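PcyX_EBK42635 (Marine metagenome, PDB 5OWG) probably catalyses the ferredoxin-dependent four-electron reduction of biliverdin to the light-harvesting pigment phycoerythrobilin. Local coordinates at residues L80-T85 with D178-H183; R55-A60 with N174-K179. All coordinates share one frame; numbering follows the deposited sequence.

Contact 1 (L80-T85 with D178-H183); sequences LFPMLT and DKIRNH
The CA atoms of Pro-82 and Ile-180 come nearest across this contact, at 7.3 Å, where the end of strand 73-82 passes the last part of helix 161-179. Beyond Pro-82 the chain runs on as a loop, and the CA atoms of Thr-85 and His-183 are 8.3 Å apart. No hydrogen bond links the two segments. The 178-183 segment keeps its coil through bonds of the i to i-3 kind, such as Asn-182 N to Lys-179 O at 3.0 Å, and within the same segment the exposed Arg-181 forms a salt bridge from NH1 to Asp-178 OD1 at 3.1 Å.

The contact itself is a small apolar one between two buried side chains. Ile-180 holds CG1 opposite its own backbone nitrogen (chi1 -169°), which directs the longer branch to the proline ring. Its CD1 lies 3.8 Å from Pro-82 CB, and CG1 is almost as near, so this branch rests alongside one corner of the ring. Farther along, Thr-85 O and His-183 O come within 4.1 Å without bonding. The imidazole of His-183 turns elsewhere, ND1 being hydrogen-bonded to Glu-186.

Packing of this kind joins a strand end to a helix end in the alpha/beta/alpha sandwich of the bilin reductases. Leu-80 packs on helix 161-179, whereas Phe-81 packs on helix 189-204 across the sheet. Pro-82 serves both layers: its side chain also touches Tyr-176 of the former helix, and its carbonyl oxygen accepts a hydrogen bond from Gln-196 of the latter.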
loop_
_atom_site.group_PDB
_atom_site.type_symbol
_atom_site.label_atom_id
_atom_site.label_comp_id
_atom_site.label_asym_id
_atom_site.label_seq_id
_atom_site.Cartn_x
_atom_site.Cartn_y
_atom_site.Cartn_z
ATOM N N LEU A 80 -2.252 -3.150 -1.957
ATOM C CA LEU A 80 -2.896 -3.599 -3.185
ATOM C C LEU A 80 -4.157 -4.377 -2.839
ATOM O O LEU A 80 -4.090 -5.385 -2.128
ATOM C CB LEU A 80 -1.956 -4.475 -4.021
ATOM C CG LEU A 80 -1.093 -3.787 -5.082
ATOM C CD1 LEU A 80 0.040 -2.992 -4.451
ATOM C CD2 LEU A 80 -0.545 -4.808 -6.073
ATOM N N PHE A 81 -5.303 -3.910 -3.347
ATOM C CA PHE A 81 -6.565 -4.633 -3.231
ATOM C C PHE A 81 -6.895 -5.313 -4.553
ATOM O O PHE A 81 -6.880 -4.646 -5.597
ATOM C CB PHE A 81 -7.699 -3.684 -2.853
ATOM C CG PHE A 81 -7.704 -3.273 -1.408
ATOM C CD1 PHE A 81 -8.246 -4.102 -0.440
ATOM C CD2 PHE A 81 -7.191 -2.046 -1.022
ATOM C CE1 PHE A 81 -8.262 -3.722 0.889
ATOM C CE2 PHE A 81 -7.206 -1.660 0.306
ATOM C CZ PHE A 81 -7.741 -2.499 1.262
ATOM N N PRO A 82 -7.198 -6.611 -4.579
ATOM C CA PRO A 82 -7.611 -7.244 -5.839
ATOM C C PRO A 82 -9.022 -6.828 -6.237
ATOM O O PRO A 82 -9.745 -6.165 -5.492
ATOM C CB PRO A 82 -7.534 -8.741 -5.529
ATOM C CG PRO A 82 -7.695 -8.829 -4.053
ATOM C CD PRO A 82 -7.039 -7.600 -3.498
ATOM N N MET A 83 -9.410 -7.234 -7.445
ATOM C CA MET A 83 -10.728 -6.902 -7.968
ATOM C C MET A 83 -11.804 -7.721 -7.250
ATOM O O MET A 83 -11.522 -8.682 -6.527
ATOM C CB MET A 83 -10.769 -7.131 -9.482
ATOM C CG MET A 83 -11.929 -6.459 -10.219
ATOM S SD MET A 83 -12.034 -4.681 -9.930
ATOM C CE MET A 83 -10.502 -4.131 -10.671
ATOM N N LEU A 84 -13.062 -7.330 -7.472
ATOM C CA LEU A 84 -14.171 -7.715 -6.608
ATOM C C LEU A 84 -14.703 -9.129 -6.836
ATOM O O LEU A 84 -15.503 -9.593 -6.017
ATOM C CB LEU A 84 -15.312 -6.707 -6.769
ATOM C CG LEU A 84 -14.951 -5.260 -6.409
ATOM C CD1 LEU A 84 -16.113 -4.325 -6.700
ATOM C CD2 LEU A 84 -14.525 -5.133 -4.949
ATOM N N THR A 85 -14.315 -9.827 -7.905
ATOM C CA THR A 85 -14.599 -11.257 -7.999
ATOM C C THR A 85 -13.431 -12.108 -7.520
ATOM O O THR A 85 -13.542 -13.338 -7.496
ATOM C CB THR A 85 -14.964 -11.668 -9.433
ATOM O OG1 THR A 85 -13.868 -11.404 -10.317
ATOM C CG2 THR A 85 -16.207 -10.935 -9.919
ATOM N N ASP A 178 1.597 -11.046 -10.416
ATOM C CA ASP A 178 1.482 -12.150 -11.362
ATOM C C ASP A 178 0.473 -13.191 -10.888
ATOM O O ASP A 178 -0.421 -13.589 -11.643
ATOM C CB ASP A 178 2.854 -12.791 -11.572
ATOM C CG ASP A 178 2.774 -14.131 -12.283
ATOM O OD1 ASP A 178 1.798 -14.363 -13.027
ATOM O OD2 ASP A 178 3.686 -14.961 -12.088
ATOM N N LYS A 179 0.602 -13.654 -9.644
ATOM C CA LYS A 179 -0.218 -14.769 -9.184
ATOM C C LYS A 179 -1.653 -14.356 -8.881
ATOM O O LYS A 179 -2.561 -15.186 -8.994
ATOM C CB LYS A 179 0.413 -15.403 -7.944
ATOM C CG LYS A 179 1.787 -16.005 -8.194
ATOM C CD LYS A 179 2.409 -16.538 -6.914
ATOM C CE LYS A 179 3.770 -17.170 -7.171
ATOM N NZ LYS A 179 3.693 -18.333 -8.097
ATOM N N ILE A 180 -1.883 -13.098 -8.497
ATOM C CA ILE A 180 -3.243 -12.670 -8.178
ATOM C C ILE A 180 -4.152 -12.836 -9.388
ATOM O O ILE A 180 -5.362 -13.053 -9.243
ATOM C CB ILE A 180 -3.242 -11.215 -7.663
ATOM C CG1 ILE A 180 -4.608 -10.841 -7.080
ATOM C CG2 ILE A 180 -2.888 -10.238 -8.779
ATOM C CD1 ILE A 180 -4.955 -11.563 -5.787
ATOM N N ARG A 181 -3.591 -12.744 -10.596
ATOM C CA ARG A 181 -4.391 -12.907 -11.806
ATOM C C ARG A 181 -5.103 -14.255 -11.821
ATOM O O ARG A 181 -6.229 -14.367 -12.319
ATOM C CB ARG A 181 -3.502 -12.759 -13.041
ATOM C CG ARG A 181 -2.850 -11.392 -13.181
ATOM C CD ARG A 181 -1.460 -11.483 -13.796
ATOM N NE ARG A 181 -1.482 -11.970 -15.173
ATOM C CZ ARG A 181 -0.404 -12.380 -15.837
ATOM N NH1 ARG A 181 0.786 -12.378 -15.251
ATOM N NH2 ARG A 181 -0.517 -12.803 -17.089
ATOM N N ASN A 182 -4.465 -15.289 -11.268
ATOM C CA ASN A 182 -4.986 -16.651 -11.337
ATOM C C ASN A 182 -6.213 -16.876 -10.467
ATOM O O ASN A 182 -6.685 -18.016 -10.384
ATOM C CB ASN A 182 -3.903 -17.648 -10.924
ATOM C CG ASN A 182 -2.743 -17.684 -11.893
ATOM O OD1 ASN A 182 -2.934 -17.729 -13.108
ATOM N ND2 ASN A 182 -1.527 -17.664 -11.358
ATOM N N HIS A 183 -6.738 -15.839 -9.813
ATOM C CA HIS A 183 -7.836 -15.990 -8.864
ATOM C C HIS A 183 -9.030 -15.113 -9.224
ATOM O O HIS A 183 -9.886 -14.851 -8.374
ATOM C CB HIS A 183 -7.333 -15.681 -7.456
ATOM C CG HIS A 183 -6.289 -16.640 -6.978
ATOM N ND1 HIS A 183 -6.599 -17.882 -6.465
ATOM C CD2 HIS A 183 -4.939 -16.551 -6.957
ATOM C CE1 HIS A 183 -5.483 -18.511 -6.139
ATOM N NE2 HIS A 183 -4.462 -17.726 -6.427
#

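Contact 2 (R55-A60 with N174-K179); sequences RYIRRA and NNYIDK
A buried apolar contact between sheet and helix, centred on Ile-57 with Tyr-176 and Ile-177, packs helix 161-179 onto the antiparallel sheet of the alpha/beta/alpha sandwich. The 55-60 segment leads into strand 57-67, which is interrupted at once by a classic beta bulge: Arg-58 and Arg-59 both stand opposite Phe-81 of the adjoining strand. Just ahead of this corner, Asn-54 OD1 accepts hydrogen bonds from the backbone N atoms of Tyr-56 and Ile-57.

Ile-57 points toward the helix. Its CG1-CD1 arm is nearly extended (chi2 155°) and puts the terminal methyl against the helix. Tyr-176 departs from the helix with CG anti to its backbone nitrogen (chi1 174°), which carries the ring out to Leu-80 and Pro-82 of strand 73-82. The far end is tethered by a hydrogen bond from OH to Pro-89 O, and Phe-109 and the ring meet edge-to-face. The two segments meet through apolar contact only: Ile-57 CD1 approaches the ring obliquely, 4.4 Å from Tyr-176 CE2, and lies 4.3 Å from CG1 of Ile-177.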
loop_
_atom_site.group_PDB
_atom_site.type_symbol
_atom_site.label_atom_id
_atom_site.label_comp_id
_atom_site.label_asym_id
_atom_site.label_seq_id
_atom_site.Cartn_x
_atom_site.Cartn_y
_atom_site.Cartn_z
ATOM N N ARG A 55 -7.081 -4.640 -14.623
ATOM C CA ARG A 55 -8.242 -5.524 -14.620
ATOM C C ARG A 55 -8.317 -6.347 -13.342
ATOM O O ARG A 55 -9.406 -6.568 -12.800
ATOM C CB ARG A 55 -8.191 -6.440 -15.846
ATOM C CG ARG A 55 -9.092 -7.672 -15.765
ATOM C CD ARG A 55 -9.105 -8.446 -17.079
ATOM N NE ARG A 55 -9.833 -9.708 -16.970
ATOM C CZ ARG A 55 -9.837 -10.658 -17.903
ATOM N NH1 ARG A 55 -9.147 -10.498 -19.025
ATOM N NH2 ARG A 55 -10.530 -11.772 -17.714
ATOM N N TYR A 56 -7.171 -6.798 -12.839
ATOM C CA TYR A 56 -7.150 -7.750 -11.739
ATOM C C TYR A 56 -6.972 -7.099 -10.376
ATOM O O TYR A 56 -7.305 -7.723 -9.362
ATOM C CB TYR A 56 -6.031 -8.773 -11.965
ATOM C CG TYR A 56 -6.100 -9.458 -13.314
ATOM C CD1 TYR A 56 -6.971 -10.515 -13.534
ATOM C CD2 TYR A 56 -5.297 -9.040 -14.366
ATOM C CE1 TYR A 56 -7.040 -11.141 -14.766
ATOM C CE2 TYR A 56 -5.356 -9.660 -15.600
ATOM C CZ TYR A 56 -6.230 -10.710 -15.795
ATOM O OH TYR A 56 -6.298 -11.330 -17.020
ATOM N N ILE A 57 -6.461 -5.872 -10.324
ATOM C CA ILE A 57 -6.182 -5.175 -9.073
ATOM C C ILE A 57 -6.927 -3.848 -9.119
ATOM O O ILE A 57 -6.540 -2.938 -9.864
ATOM C CB ILE A 57 -4.677 -4.961 -8.868
ATOM C CG1 ILE A 57 -3.956 -6.307 -8.739
ATOM C CG2 ILE A 57 -4.410 -4.100 -7.638
ATOM C CD1 ILE A 57 -2.497 -6.252 -9.139
ATOM N N ARG A 58 -7.992 -3.727 -8.321
ATOM C CA ARG A 58 -8.798 -2.512 -8.359
ATOM C C ARG A 58 -8.042 -1.309 -7.815
ATOM O O ARG A 58 -8.274 -0.182 -8.269
ATOM C CB ARG A 58 -10.104 -2.706 -7.583
ATOM C CG ARG A 58 -9.959 -2.810 -6.070
ATOM C CD ARG A 58 -11.323 -2.784 -5.398
ATOM N NE ARG A 58 -11.222 -2.923 -3.946
ATOM C CZ ARG A 58 -11.069 -1.912 -3.096
ATOM N NH1 ARG A 58 -10.994 -0.661 -3.534
ATOM N NH2 ARG A 58 -10.987 -2.154 -1.795
ATOM N N ARG A 59 -7.141 -1.514 -6.857
ATOM C CA ARG A 59 -6.449 -0.384 -6.250
ATOM C C ARG A 59 -5.060 -0.787 -5.779
ATOM O O ARG A 59 -4.898 -1.780 -5.063
ATOM C CB ARG A 59 -7.259 0.185 -5.081
ATOM C CG ARG A 59 -6.669 1.455 -4.497
ATOM C CD ARG A 59 -7.610 2.106 -3.498
ATOM N NE ARG A 59 -7.141 3.427 -3.081
ATOM C CZ ARG A 59 -6.380 3.662 -2.015
ATOM N NH1 ARG A 59 -5.988 2.666 -1.229
ATOM N NH2 ARG A 59 -6.011 4.903 -1.729
ATOM N N ALA A 60 -4.067 -0.002 -6.192
ATOM C CA ALA A 60 -2.693 -0.114 -5.717
ATOM C C ALA A 60 -2.231 1.289 -5.359
ATOM O O ALA A 60 -2.218 2.172 -6.221
ATOM C CB ALA A 60 -1.783 -0.730 -6.783
ATOM N N ASN A 174 6.378 -8.044 -7.445
ATOM C CA ASN A 174 6.383 -8.573 -8.806
ATOM C C ASN A 174 5.677 -9.920 -8.876
ATOM O O ASN A 174 4.984 -10.219 -9.855
ATOM C CB ASN A 174 7.824 -8.699 -9.309
ATOM C CG ASN A 174 8.019 -8.111 -10.693
ATOM O OD1 ASN A 174 7.067 -7.956 -11.460
ATOM N ND2 ASN A 174 9.264 -7.785 -11.023
ATOM N N ASN A 175 5.840 -10.748 -7.842
ATOM C CA ASN A 175 5.181 -12.048 -7.812
ATOM C C ASN A 175 3.713 -11.943 -7.415
ATOM O O ASN A 175 2.905 -12.776 -7.842
ATOM C CB ASN A 175 5.917 -12.987 -6.856
ATOM C CG ASN A 175 7.076 -13.698 -7.523
ATOM O OD1 ASN A 175 6.897 -14.749 -8.133
ATOM N ND2 ASN A 175 8.270 -13.125 -7.414
ATOM N N TYR A 176 3.348 -10.948 -6.603
ATOM C CA TYR A 176 1.943 -10.758 -6.257
ATOM C C TYR A 176 1.134 -10.343 -7.479
ATOM O O TYR A 176 0.040 -10.867 -7.722
ATOM C CB TYR A 176 1.804 -9.709 -5.151
ATOM C CG TYR A 176 0.367 -9.353 -4.825
ATOM C CD1 TYR A 176 -0.349 -10.068 -3.872
ATOM C CD2 TYR A 176 -0.276 -8.303 -5.472
ATOM C CE1 TYR A 176 -1.661 -9.747 -3.571
ATOM C CE2 TYR A 176 -1.590 -7.976 -5.180
ATOM C CZ TYR A 176 -2.275 -8.702 -4.228
ATOM O OH TYR A 176 -3.580 -8.385 -3.929
ATOM N N ILE A 177 1.661 -9.399 -8.259
ATOM C CA ILE A 177 0.955 -8.904 -9.436
ATOM C C ILE A 177 0.749 -10.018 -10.450
ATOM O O ILE A 177 -0.178 -9.962 -11.267
ATOM C CB ILE A 177 1.734 -7.715 -10.038
ATOM C CG1 ILE A 177 1.763 -6.553 -9.039
ATOM C CG2 ILE A 177 1.113 -7.261 -11.352
ATOM C CD1 ILE A 177 2.715 -5.429 -9.401
ATOM N N ASP A 178 1.597 -11.046 -10.416
ATOM C CA ASP A 178 1.482 -12.150 -11.362
ATOM C C ASP A 178 0.473 -13.191 -10.888
ATOM O O ASP A 178 -0.421 -13.589 -11.643
ATOM C CB ASP A 178 2.854 -12.791 -11.572
ATOM C CG ASP A 178 2.774 -14.131 -12.283
ATOM O OD1 ASP A 178 1.798 -14.363 -13.027
ATOM O OD2 ASP A 178 3.686 -14.961 -12.088
ATOM N N LYS A 179 0.602 -13.654 -9.644
ATOM C CA LYS A 179 -0.218 -14.769 -9.184
ATOM C C LYS A 179 -1.653 -14.356 -8.881
ATOM O O LYS A 179 -2.561 -15.186 -8.994
ATOM C CB LYS A 179 0.413 -15.403 -7.944
ATOM C CG LYS A 179 1.787 -16.005 -8.194
ATOM C CD LYS A 179 2.409 -16.538 -6.914
ATOM C CE LYS A 179 3.770 -17.170 -7.171
ATOM N NZ LYS A 179 3.693 -18.333 -8.097
#

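Contacts 1 and 2, whose centres are only 5 Å apart, show how neighbouring strands can share one covering helix. Their strand segments appear to be joined by backbone hydrogen bonds, Phe-81 N to Arg-59 O at 2.8 Å and Met-83 N to Tyr-56 O at 2.9 Å, one at the bulge residue Arg-59 and one at Tyr-56 ahead of it. On the helix side, 174-179 and 178-183 overlap at Asp-178 and Lys-179. The apolar layers also merge: Ile-180 CG2 of contact 1 lies 4.0 Å from Ile-57 CD1 of contact 2. Neither contact involves a ligand; both are packing between sheet and helix.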